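Local structure of Maltose/maltodextrin transport permease homologue (Bdellovibrio bacteriovorus HD100, 6FFL) at residues S51-G56 against M75-P80; E44-F49 against E346-W351; A276-K279 against H283-A286; K270-N275 against K292-T297. The protein binds maltotriose through this solute-binding domain MalE, which is fused to the transmembrane subunit MalF, and probably takes part in maltodextrin uptake. All blocks are in the same frame, centred on the assembly; numbering follows the deposited sequence. Where two conformers were deposited one is given.

Contact 1 of 4, residues S51-G56 against M75-P80. With PT (platinum (II) ion), chain E.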
loop_
_atom_site.group_PDB
_atom_site.type_symbol
_atom_site.label_atom_id
_atom_site.label_comp_id
_atom_site.label_asym_id
_atom_site.label_seq_id
_atom_site.Cartn_x
_atom_site.Cartn_y
_atom_site.Cartn_z
ATOM N N SER A 51 12.180 0.814 16.982
ATOM C CA SER A 51 12.461 0.983 18.404
ATOM C C SER A 51 12.950 -0.318 19.027
ATOM O O SER A 51 13.931 -0.330 19.776
ATOM C CB SER A 51 11.209 1.486 19.123
ATOM O OG SER A 51 11.384 1.448 20.526
ATOM N N ALA A 52 12.279 -1.431 18.718
ATOM C CA ALA A 52 12.658 -2.705 19.314
ATOM C C ALA A 52 14.043 -3.144 18.852
ATOM O O ALA A 52 14.852 -3.611 19.661
ATOM C CB ALA A 52 11.620 -3.775 18.985
ATOM N N ALA A 53 14.336 -2.992 17.560
ATOM C CA ALA A 53 15.617 -3.455 17.034
ATOM C C ALA A 53 16.760 -2.560 17.493
ATOM O O ALA A 53 17.863 -3.046 17.768
ATOM C CB ALA A 53 15.556 -3.528 15.505
ATOM N N MET A 54 16.520 -1.249 17.603
ATOM C CA MET A 54 17.564 -0.380 18.134
ATOM C C MET A 54 17.845 -0.685 19.598
ATOM O O MET A 54 18.991 -0.563 20.051
ATOM C CB MET A 54 17.161 1.081 17.961
ATOM C CG MET A 54 17.284 1.569 16.540
ATOM S SD MET A 54 17.559 3.340 16.519
ATOM C CE MET A 54 15.887 3.929 16.683
ATOM N N GLY A 55 16.821 -1.083 20.347
ATOM C CA GLY A 55 16.959 -1.536 21.714
ATOM C C GLY A 55 17.531 -2.926 21.872
ATOM O O GLY A 55 17.570 -3.449 22.990
ATOM N N GLY A 56 17.984 -3.540 20.786
ATOM C CA GLY A 56 18.644 -4.830 20.841
ATOM C C GLY A 56 17.751 -6.037 20.669
ATOM O O GLY A 56 18.229 -7.166 20.823
ATOM N N MET A 75 19.616 2.193 9.191
ATOM C CA MET A 75 19.778 2.061 10.637
ATOM C C MET A 75 20.500 0.778 11.031
ATOM O O MET A 75 20.739 0.558 12.226
ATOM C CB MET A 75 18.413 2.100 11.331
ATOM C CG MET A 75 17.624 3.387 11.136
ATOM S SD MET A 75 18.151 4.727 12.209
ATOM C CE MET A 75 16.827 5.916 11.959
ATOM N N GLY A 76 20.838 -0.065 10.061
ATOM C CA GLY A 76 21.538 -1.310 10.323
ATOM C C GLY A 76 20.733 -2.337 11.091
ATOM O O GLY A 76 21.315 -3.151 11.808
ATOM N N ILE A 77 19.407 -2.337 10.966
ATOM C CA ILE A 77 18.600 -3.239 11.777
ATOM C C ILE A 77 18.031 -4.411 10.982
ATOM O O ILE A 77 17.322 -5.244 11.562
ATOM C CB ILE A 77 17.478 -2.483 12.517
ATOM C CG1 ILE A 77 16.532 -1.803 11.522
ATOM C CG2 ILE A 77 18.096 -1.492 13.518
ATOM C CD1 ILE A 77 15.350 -1.053 12.191
ATOM N N VAL A 78 18.322 -4.518 9.684
ATOM C CA VAL A 78 17.944 -5.703 8.918
ATOM C C VAL A 78 19.144 -6.196 8.121
ATOM O O VAL A 78 20.045 -5.423 7.775
ATOM C CB VAL A 78 16.754 -5.448 7.972
ATOM C CG1 VAL A 78 15.473 -5.241 8.787
ATOM C CG2 VAL A 78 17.048 -4.268 7.038
ATOM N N ARG A 79 19.143 -7.500 7.817
ATOM C CA ARG A 79 20.294 -8.166 7.196
ATOM C C ARG A 79 20.187 -8.138 5.673
ATOM O O ARG A 79 19.098 -8.341 5.129
ATOM C CB ARG A 79 20.379 -9.621 7.641
ATOM C CG ARG A 79 20.432 -9.819 9.140
ATOM C CD ARG A 79 20.347 -11.299 9.500
ATOM N NE ARG A 79 20.741 -11.508 10.892
ATOM C CZ ARG A 79 21.893 -12.036 11.277
ATOM N NH1 ARG A 79 22.775 -12.452 10.373
ATOM N NH2 ARG A 79 22.152 -12.165 12.571
ATOM N N PRO A 80 21.283 -7.903 4.950
ATOM C CA PRO A 80 21.256 -8.133 3.499
ATOM C C PRO A 80 20.939 -9.597 3.239
ATOM O O PRO A 80 21.453 -10.479 3.925
ATOM C CB PRO A 80 22.681 -7.785 3.045
ATOM C CG PRO A 80 23.302 -7.051 4.186
ATOM C CD PRO A 80 22.624 -7.528 5.430
HETATM PT PT PT E . 17.691 3.910 14.316
HETATM O O HOH W 1 15.861 2.999 13.725
#
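Chi1 of -75° and a nearly extended chi2 place the sulfur of Met-54, while a bend at chi2 (-80°) places that of Met-75, and the two thioethers come onto opposite sides of one platinum(II) ion; chi3 of Met-54 turns only its methyl. Both chains leave their backbones with CG beside the backbone N. The ion bridges the C-terminal end of helix 42-54 and the loop that follows helix 69-74 in the solute-binding domain, and both helices stop at a Schellman motif. Met-54 SD and Met-75 SD each bind platinum at 2.3 Å, with an S-Pt-S angle of about 170°. Water 1 binds the metal at 2.1 Å from the flank, roughly perpendicular to both sulfur bonds, so the three ligands occupy positions expected of square-planar platinum(II). The ion probably belongs to the crystal preparation and not to the protein's sugar-binding role.

Beside the metal site the link is apolar. Ala-53 CB faces Ile-77, with CB to CB at 3.7 Å and Ala-53 CB to Ile-77 CG2 at 3.8 Å, close enough for the methyl to sit against the branch point. Met-54 CG adds a looser touch to Ile-77 CG2 at 4.4 Å. Ile-77 also packs on Phe-49 and Phe-72, which places this patch at the C-terminal end of helix 42-54, on its buried side. Ala-53 has a second role through its carbonyl, which accepts from Asn-277 ND2. The helix is closed by Gly-56, whose phi is positive: Ser-57 N returns to Ala-52 O, and Gly-56 N reaches Ala-53 O at 3.1 Å.

Contact 2 of 4, residues E44-F49 against E346-W351. With GLC (alpha-D-glucopyranose), chain B.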
loop_
_atom_site.group_PDB
_atom_site.type_symbol
_atom_site.label_atom_id
_atom_site.label_comp_id
_atom_site.label_asym_id
_atom_site.label_seq_id
_atom_site.Cartn_x
_atom_site.Cartn_y
_atom_site.Cartn_z
ATOM N N GLU A 44 2.700 1.962 12.699
ATOM C CA GLU A 44 3.189 1.476 13.988
ATOM C C GLU A 44 4.160 0.314 13.822
ATOM O O GLU A 44 5.075 0.146 14.641
ATOM C CB GLU A 44 2.006 1.064 14.867
ATOM C CG GLU A 44 2.391 0.506 16.231
ATOM C CD GLU A 44 1.186 -0.019 17.004
ATOM O OE1 GLU A 44 0.042 0.361 16.662
ATOM O OE2 GLU A 44 1.383 -0.814 17.950
ATOM N N LEU A 45 3.972 -0.511 12.789
ATOM C CA LEU A 45 4.930 -1.581 12.528
ATOM C C LEU A 45 6.320 -1.012 12.267
ATOM O O LEU A 45 7.321 -1.491 12.823
ATOM C CB LEU A 45 4.460 -2.424 11.343
ATOM C CG LEU A 45 5.472 -3.488 10.913
ATOM C CD1 LEU A 45 5.487 -4.670 11.889
ATOM C CD2 LEU A 45 5.163 -3.955 9.530
ATOM N N ARG A 46 6.400 0.023 11.428
ATOM C CA ARG A 46 7.691 0.647 11.157
ATOM C C ARG A 46 8.312 1.193 12.433
ATOM O O ARG A 46 9.468 0.892 12.750
ATOM C CB ARG A 46 7.543 1.761 10.118
ATOM C CG ARG A 46 8.860 2.502 9.836
ATOM C CD ARG A 46 8.632 3.731 8.972
ATOM N NE ARG A 46 7.866 4.754 9.685
ATOM C CZ ARG A 46 6.583 5.027 9.459
ATOM N NH1 ARG A 46 5.901 4.351 8.540
ATOM N NH2 ARG A 46 5.987 5.989 10.150
ATOM N N SER A 47 7.562 2.002 13.184
ATOM C CA SER A 47 8.164 2.664 14.334
ATOM C C SER A 47 8.472 1.667 15.452
ATOM O O SER A 47 9.503 1.784 16.123
ATOM C CB SER A 47 7.251 3.794 14.820
ATOM O OG SER A 47 6.047 3.285 15.353
ATOM N N SER A 48 7.614 0.663 15.652
ATOM C CA SER A 48 7.858 -0.296 16.732
ATOM C C SER A 48 9.003 -1.254 16.387
ATOM O O SER A 48 9.801 -1.612 17.264
ATOM C CB SER A 48 6.562 -1.045 17.078
ATOM O OG SER A 48 6.235 -2.054 16.135
ATOM N N PHE A 49 9.128 -1.658 15.118
ATOM C CA PHE A 49 10.288 -2.463 14.747
ATOM C C PHE A 49 11.577 -1.668 14.919
ATOM O O PHE A 49 12.574 -2.186 15.446
ATOM C CB PHE A 49 10.175 -2.991 13.312
ATOM C CG PHE A 49 11.329 -3.895 12.945
ATOM C CD1 PHE A 49 11.351 -5.215 13.378
ATOM C CD2 PHE A 49 12.413 -3.408 12.234
ATOM C CE1 PHE A 49 12.431 -6.038 13.091
ATOM C CE2 PHE A 49 13.497 -4.227 11.938
ATOM C CZ PHE A 49 13.504 -5.545 12.374
ATOM N N GLU A 346 14.935 8.890 2.275
ATOM C CA GLU A 346 14.387 10.219 2.057
ATOM C C GLU A 346 12.875 10.176 1.864
ATOM O O GLU A 346 12.185 11.150 2.192
ATOM C CB GLU A 346 15.059 10.864 0.844
ATOM C CG GLU A 346 16.501 11.341 1.094
ATOM C CD GLU A 346 17.572 10.255 0.981
ATOM O OE1 GLU A 346 17.251 9.070 0.774
ATOM O OE2 GLU A 346 18.768 10.602 1.101
ATOM N N VAL A 347 12.345 9.067 1.340
ATOM C CA VAL A 347 10.906 8.964 1.087
ATOM C C VAL A 347 10.127 9.033 2.390
ATOM O O VAL A 347 9.002 9.548 2.432
ATOM C CB VAL A 347 10.596 7.663 0.314
ATOM C CG1 VAL A 347 9.095 7.474 0.146
ATOM C CG2 VAL A 347 11.270 7.690 -1.031
ATOM N N ARG A 348 10.716 8.529 3.472
ATOM C CA ARG A 348 10.080 8.592 4.783
ATOM C C ARG A 348 9.822 10.036 5.196
ATOM O O ARG A 348 8.740 10.365 5.702
ATOM C CB ARG A 348 10.971 7.878 5.804
ATOM C CG ARG A 348 10.523 8.012 7.232
ATOM C CD ARG A 348 9.423 7.022 7.532
ATOM N NE ARG A 348 8.091 7.623 7.473
ATOM C CZ ARG A 348 7.074 7.110 6.782
ATOM N NH1 ARG A 348 7.239 6.003 6.075
ATOM N NH2 ARG A 348 5.887 7.698 6.824
ATOM N N ALA A 349 10.811 10.913 4.992
ATOM C CA ALA A 349 10.627 12.327 5.285
ATOM C C ALA A 349 9.523 12.930 4.427
ATOM O O ALA A 349 8.754 13.780 4.897
ATOM C CB ALA A 349 11.939 13.082 5.063
ATOM N N VAL A 350 9.438 12.511 3.162
ATOM C CA VAL A 350 8.395 13.024 2.276
ATOM C C VAL A 350 7.020 12.621 2.791
ATOM O O VAL A 350 6.113 13.457 2.890
ATOM C CB VAL A 350 8.617 12.547 0.831
ATOM C CG1 VAL A 350 7.394 12.895 -0.021
ATOM C CG2 VAL A 350 9.865 13.201 0.233
ATOM N N TRP A 351 6.838 11.336 3.119
ATOM C CA TRP A 351 5.537 10.899 3.629
ATOM C C TRP A 351 5.159 11.652 4.897
ATOM O O TRP A 351 4.009 12.077 5.067
ATOM C CB TRP A 351 5.549 9.401 3.935
ATOM C CG TRP A 351 5.631 8.470 2.781
ATOM C CD1 TRP A 351 6.453 7.382 2.686
ATOM C CD2 TRP A 351 4.838 8.483 1.575
ATOM N NE1 TRP A 351 6.232 6.727 1.490
ATOM C CE2 TRP A 351 5.250 7.382 0.794
ATOM C CE3 TRP A 351 3.824 9.320 1.082
ATOM C CZ2 TRP A 351 4.694 7.097 -0.454
ATOM C CZ3 TRP A 351 3.275 9.032 -0.165
ATOM C CH2 TRP A 351 3.710 7.929 -0.912
HETATM C C1 GLC B . 2.498 3.750 2.342
HETATM C C2 GLC B . 3.969 3.548 2.715
HETATM C C3 GLC B . 4.210 4.070 4.135
HETATM C C4 GLC B . 3.791 5.527 4.232
HETATM C C5 GLC B . 2.327 5.684 3.796
HETATM C C6 GLC B . 1.965 7.161 3.687
HETATM O O2 GLC B . 4.342 2.160 2.608
HETATM O O3 GLC B . 5.611 3.965 4.469
HETATM O O4 GLC B . 3.944 5.967 5.591
HETATM O O5 GLC B . 2.171 5.135 2.482
HETATM O O6 GLC B . 0.542 7.358 3.541
#
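Arg-46 on helix 42-54 and Arg-348 on helix 346-362 mark the closest backbone approach, their CA atoms 10.5 Å apart, and long side chains alone span that gap. They arrive from opposite directions. Arg-46 carries CG anti to its backbone N and bends at chi3 (67°), which lays its guanidinium flat on that of Arg-348, while Arg-348 folds at chi2 and chi3 to present the matching face. The stack is nearly parallel, planes 9° apart, with Arg-46 CZ and Arg-348 CZ 3.4 Å from each other. Arg-46 NH1 and Arg-348 NH1 lie at 3.3 Å, but both are donors and do not bond.

The pair lies in the ligand cleft of a periplasmic-binding-protein fold, where a glucose unit of maltotriose meets the edge of the Arg-348 guanidinium. Arg-348 NH2 gives the straighter bond, to sugar O4 at 2.9 Å and 158° at the hydrogen; Arg-348 NH1 donates to sugar O3 at 3.1 Å, with a weak additional bond to O4. One turn along the helix, Trp-351 spreads one ring face under the sugar, its CD1 being 3.6 Å from sugar C4, and the C6 group lies above the same face toward the rim.

Each cation has a carboxylate partner: Glu-43 forms a salt bridge with Arg-46 NH1 and Asp-352 with Arg-348 NH2, while Glu-43 also bonds the sugar. Both acids probably offset the paired positive charge, and Asp-352 probably helps hold the Arg-348 guanidinium in the plane from which it reaches sugar O3 and O4.

Contact 3 of 4, residues A276-K279 against H283-A286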
loop_
_atom_site.group_PDB
_atom_site.type_symbol
_atom_site.label_atom_id
_atom_site.label_comp_id
_atom_site.label_asym_id
_atom_site.label_seq_id
_atom_site.Cartn_x
_atom_site.Cartn_y
_atom_site.Cartn_z
ATOM N N ALA A 276 18.676 -7.913 12.027
ATOM C CA ALA A 276 20.100 -8.020 12.312
ATOM C C ALA A 276 20.346 -8.665 13.676
ATOM O O ALA A 276 21.371 -9.332 13.872
ATOM C CB ALA A 276 20.730 -6.630 12.238
ATOM N N ASN A 277 19.426 -8.470 14.629
ATOM C CA ASN A 277 19.499 -9.088 15.958
ATOM C C ASN A 277 18.887 -10.480 15.914
ATOM O O ASN A 277 17.695 -10.614 15.627
ATOM C CB ASN A 277 18.719 -8.265 16.991
ATOM C CG ASN A 277 19.236 -6.859 17.147
ATOM O OD1 ASN A 277 20.441 -6.640 17.191
ATOM N ND2 ASN A 277 18.319 -5.893 17.262
ATOM N N MET A 278 19.670 -11.505 16.241
ATOM C CA MET A 278 19.166 -12.865 16.386
ATOM C C MET A 278 19.654 -13.422 17.716
ATOM O O MET A 278 20.847 -13.334 18.024
ATOM C CB MET A 278 19.631 -13.770 15.237
ATOM C CG MET A 278 19.113 -13.374 13.869
ATOM S SD MET A 278 17.413 -13.932 13.599
ATOM C CE MET A 278 17.009 -13.018 12.121
ATOM N N LYS A 279 18.733 -14.001 18.493
ATOM C CA LYS A 279 19.077 -14.472 19.832
ATOM C C LYS A 279 20.105 -15.592 19.802
ATOM O O LYS A 279 20.898 -15.728 20.742
ATOM C CB LYS A 279 17.827 -14.958 20.567
ATOM C CG LYS A 279 16.810 -13.882 20.893
ATOM C CD LYS A 279 15.606 -14.506 21.585
ATOM C CE LYS A 279 14.366 -13.647 21.448
ATOM N NZ LYS A 279 13.340 -14.035 22.453
ATOM N N HIS A 283 17.725 -19.678 16.330
ATOM C CA HIS A 283 16.693 -18.721 15.937
ATOM C C HIS A 283 16.909 -18.244 14.507
ATOM O O HIS A 283 15.952 -18.131 13.726
ATOM C CB HIS A 283 16.673 -17.532 16.900
ATOM C CG HIS A 283 16.098 -17.849 18.245
ATOM N ND1 HIS A 283 16.816 -18.494 19.231
ATOM C CD2 HIS A 283 14.874 -17.604 18.773
ATOM C CE1 HIS A 283 16.058 -18.639 20.303
ATOM N NE2 HIS A 283 14.876 -18.104 20.053
ATOM N N TYR A 284 18.167 -17.978 14.142
ATOM C CA TYR A 284 18.493 -17.517 12.798
ATOM C C TYR A 284 18.147 -18.569 11.748
ATOM O O TYR A 284 17.511 -18.265 10.735
ATOM C CB TYR A 284 19.978 -17.156 12.718
ATOM C CG TYR A 284 20.438 -16.849 11.315
ATOM C CD1 TYR A 284 20.116 -15.636 10.711
ATOM C CD2 TYR A 284 21.171 -17.775 10.579
ATOM C CE1 TYR A 284 20.526 -15.342 9.425
ATOM C CE2 TYR A 284 21.584 -17.489 9.277
ATOM C CZ TYR A 284 21.258 -16.272 8.711
ATOM O OH TYR A 284 21.657 -15.968 7.429
ATOM N N GLU A 285 18.581 -19.814 11.971
ATOM C CA GLU A 285 18.290 -20.882 11.018
ATOM C C GLU A 285 16.788 -21.094 10.872
ATOM O O GLU A 285 16.292 -21.333 9.765
ATOM C CB GLU A 285 18.976 -22.179 11.457
ATOM C CG GLU A 285 20.490 -22.071 11.593
ATOM C CD GLU A 285 21.137 -23.372 12.033
ATOM O OE1 GLU A 285 21.458 -24.199 11.159
ATOM O OE2 GLU A 285 21.322 -23.567 13.253
ATOM N N ALA A 286 16.047 -21.005 11.980
ATOM C CA ALA A 286 14.597 -21.155 11.909
ATOM C C ALA A 286 13.963 -19.999 11.149
ATOM O O ALA A 286 13.018 -20.201 10.377
ATOM C CB ALA A 286 14.006 -21.263 13.315
#
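One face of the His-283 imidazole carries Lys-279 CB, centred 3.9 Å above the plane and 12° off the normal from the ring centroid: a CH-pi contact. The lysine chain then runs on extended across the ring, its CD 4.0 Å from His-283 NE2, before its end leads away. Tyr-284 is met differently, at the edge of its ring, where Met-278 CG lies near the ring plane, 4.0 Å from Tyr-284 CD1.

Met-278 bends at chi2 (-80°), and this turn carries the sulfur past the ring toward the backbone: SD comes to 3.8 Å from Tyr-284 CA. These four side chains join the loop after strand 266-274 to the first turns of helix 281-294, a strand-to-helix connection of the solute-binding domain that folds back on the helix it introduces. Met-278 CA and Tyr-284 CA are 5.9 Å apart, and Lys-279 CA and His-283 CA 6.2 Å. The contact sits near the surface, with Met-278 also resting on Glu-60 and Arg-79. A hydrogen bond between His-283 ND1 and Ser-280 OG probably limits rotation of the imidazole.

Contact 4 of 4, residues K270-N275 against K292-T297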
loop_
_atom_site.group_PDB
_atom_site.type_symbol
_atom_site.label_atom_id
_atom_site.label_comp_id
_atom_site.label_asym_id
_atom_site.label_seq_id
_atom_site.Cartn_x
_atom_site.Cartn_y
_atom_site.Cartn_z
ATOM N N LYS A 270 4.944 -5.858 -0.639
ATOM C CA LYS A 270 5.149 -5.958 0.799
ATOM C C LYS A 270 5.910 -7.255 1.026
ATOM O O LYS A 270 5.586 -8.276 0.416
ATOM C CB LYS A 270 3.811 -5.931 1.559
ATOM C CG LYS A 270 3.001 -4.627 1.345
ATOM C CD LYS A 270 1.600 -4.730 1.932
ATOM C CE LYS A 270 0.693 -5.610 1.060
ATOM N NZ LYS A 270 0.506 -5.058 -0.320
ATOM N N GLY A 271 6.966 -7.207 1.835
ATOM C CA GLY A 271 7.812 -8.379 1.902
ATOM C C GLY A 271 8.538 -8.505 3.220
ATOM O O GLY A 271 8.407 -7.664 4.113
ATOM N N TYR A 272 9.326 -9.579 3.313
ATOM C CA TYR A 272 9.985 -10.004 4.541
ATOM C C TYR A 272 11.423 -9.506 4.606
ATOM O O TYR A 272 12.144 -9.515 3.602
ATOM C CB TYR A 272 9.968 -11.532 4.650
ATOM C CG TYR A 272 8.571 -12.138 4.680
ATOM C CD1 TYR A 272 7.891 -12.284 5.888
ATOM C CD2 TYR A 272 7.947 -12.568 3.514
ATOM C CE1 TYR A 272 6.629 -12.841 5.937
ATOM C CE2 TYR A 272 6.669 -13.116 3.546
ATOM C CZ TYR A 272 6.017 -13.250 4.767
ATOM O OH TYR A 272 4.748 -13.789 4.825
ATOM N N SER A 273 11.828 -9.069 5.798
ATOM C CA SER A 273 13.218 -8.768 6.109
ATOM C C SER A 273 13.616 -9.546 7.351
ATOM O O SER A 273 12.769 -9.862 8.187
ATOM C CB SER A 273 13.448 -7.265 6.358
ATOM O OG SER A 273 13.087 -6.474 5.229
ATOM N N LEU A 274 14.915 -9.839 7.467
ATOM C CA LEU A 274 15.490 -10.532 8.620
ATOM C C LEU A 274 16.156 -9.537 9.574
ATOM O O LEU A 274 16.966 -8.712 9.148
ATOM C CB LEU A 274 16.520 -11.562 8.151
ATOM C CG LEU A 274 16.041 -12.822 7.424
ATOM C CD1 LEU A 274 17.252 -13.650 7.000
ATOM C CD2 LEU A 274 15.150 -13.660 8.320
ATOM N N ASN A 275 15.817 -9.630 10.863
ATOM C CA ASN A 275 16.429 -8.803 11.897
ATOM C C ASN A 275 17.938 -9.018 11.943
ATOM O O ASN A 275 18.427 -10.153 11.903
ATOM C CB ASN A 275 15.796 -9.144 13.251
ATOM C CG ASN A 275 15.984 -8.057 14.297
ATOM O OD1 ASN A 275 16.954 -7.302 14.269
ATOM N ND2 ASN A 275 15.040 -7.977 15.238
ATOM N N LYS A 292 12.039 -18.640 3.666
ATOM C CA LYS A 292 11.972 -19.387 2.415
ATOM C C LYS A 292 10.592 -20.007 2.221
ATOM O O LYS A 292 10.062 -20.020 1.104
ATOM C CB LYS A 292 13.054 -20.465 2.392
ATOM C CG LYS A 292 14.494 -19.929 2.330
ATOM C CD LYS A 292 15.486 -21.107 2.415
ATOM C CE LYS A 292 16.929 -20.668 2.238
ATOM N NZ LYS A 292 17.887 -21.795 2.506
ATOM N N TYR A 293 9.988 -20.517 3.295
ATOM C CA TYR A 293 8.656 -21.107 3.180
ATOM C C TYR A 293 7.603 -20.060 2.809
ATOM O O TYR A 293 6.755 -20.299 1.935
ATOM C CB TYR A 293 8.281 -21.806 4.486
ATOM C CG TYR A 293 6.863 -22.317 4.499
ATOM C CD1 TYR A 293 6.498 -23.417 3.732
ATOM C CD2 TYR A 293 5.892 -21.703 5.274
ATOM C CE1 TYR A 293 5.200 -23.891 3.733
ATOM C CE2 TYR A 293 4.589 -22.172 5.288
ATOM C CZ TYR A 293 4.251 -23.263 4.514
ATOM O OH TYR A 293 2.960 -23.731 4.522
ATOM N N LEU A 294 7.625 -18.899 3.470
ATOM C CA LEU A 294 6.563 -17.920 3.252
ATOM C C LEU A 294 6.686 -17.223 1.909
ATOM O O LEU A 294 5.735 -16.551 1.494
ATOM C CB LEU A 294 6.543 -16.877 4.378
ATOM C CG LEU A 294 6.124 -17.417 5.751
ATOM C CD1 LEU A 294 6.284 -16.348 6.831
ATOM C CD2 LEU A 294 4.695 -17.957 5.715
ATOM N N THR A 295 7.818 -17.369 1.221
ATOM C CA THR A 295 7.957 -16.873 -0.134
ATOM C C THR A 295 7.915 -18.002 -1.158
ATOM O O THR A 295 8.053 -17.737 -2.358
ATOM C CB THR A 295 9.257 -16.072 -0.284
ATOM O OG1 THR A 295 10.375 -16.891 0.074
ATOM C CG2 THR A 295 9.239 -14.814 0.613
ATOM N N SER A 296 7.699 -19.244 -0.720
ATOM C CA SER A 296 7.664 -20.372 -1.641
ATOM C C SER A 296 6.393 -20.325 -2.481
ATOM O O SER A 296 5.393 -19.706 -2.113
ATOM C CB SER A 296 7.758 -21.712 -0.890
ATOM O OG SER A 296 6.577 -22.021 -0.166
ATOM N N THR A 297 6.446 -20.985 -3.635
ATOM C CA THR A 297 5.321 -20.898 -4.562
ATOM C C THR A 297 4.034 -21.488 -3.988
ATOM O O THR A 297 2.966 -20.888 -4.208
ATOM C CB THR A 297 5.724 -21.539 -5.897
ATOM O OG1 THR A 297 6.568 -20.621 -6.600
ATOM C CG2 THR A 297 4.484 -21.852 -6.780
HETATM O O HOH W 2 3.807 -14.912 2.680
#
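Tyr-272, on strand 266-274, overlaps Leu-294 obliquely near the end of helix 281-294, the two side chains crossing at about a right angle. This is helix-on-sheet packing in one alpha/beta lobe of the periplasmic-binding-protein fold: the nearest backbone pair, Tyr-272 CA and Thr-295 CA, are 8.6 Å apart, so the ring fills the gap between strand and helix.

Two Leu-294 atoms meet the outer half of the ring. Its CD1 lies 3.6 Å from Tyr-272 CE1, and its CB sits 3.6 Å from Tyr-272 OH. Nearer the ring's base, on the same side of its plane, Thr-295 CG2 slides past in the opposite direction, 3.9 Å from Tyr-272 CD2. The Thr-295 methyl is beside the backbone N, while OG1 (chi1 57°) is directed to other partners, the hydroxyl of Tyr-89 and the carbonyl of Leu-291. Leu-291 also packs on Tyr-272, and the Tyr-63 ring of strand 61-65 meets the Tyr-272 ring, so the aromatic group is wedged between the sheet and this helix.

A water bridges the two segments. Tyr-272 OH donates to water 2, which lies in the plane of the ring, and water 2 in turn donates a hydrogen bond to Leu-294 O. The Tyr-272 OH to water distance is 2.6 Å, and the water to Leu-294 O distance 2.8 Å.

How the contacts relate
From the N terminus, helix 42-54 opens contact 2 at 44-49 and then contact 1 at 51-56. Contact 1 closes first, at 75-80, in a loop nested within contact 2. Next comes strand 266-274, opening contact 4; 276-279 and 283-286 form contact 3 inside it, sharing helix 281-294, and 292-297 closes contact 4, in series after contact 1. Only at 346-351 does contact 2 close, enclosing all the others; no pair crosses. Contact 1 touches both contact 3 and contact 4: Ile-77 O takes a probable bond from Ala-276 N, and Arg-79 N probably bonds Leu-274 O. Phe-49 joins contact 2 to contact 1 through Ile-77 and Val-78, linking the sugar cleft to the sheet region.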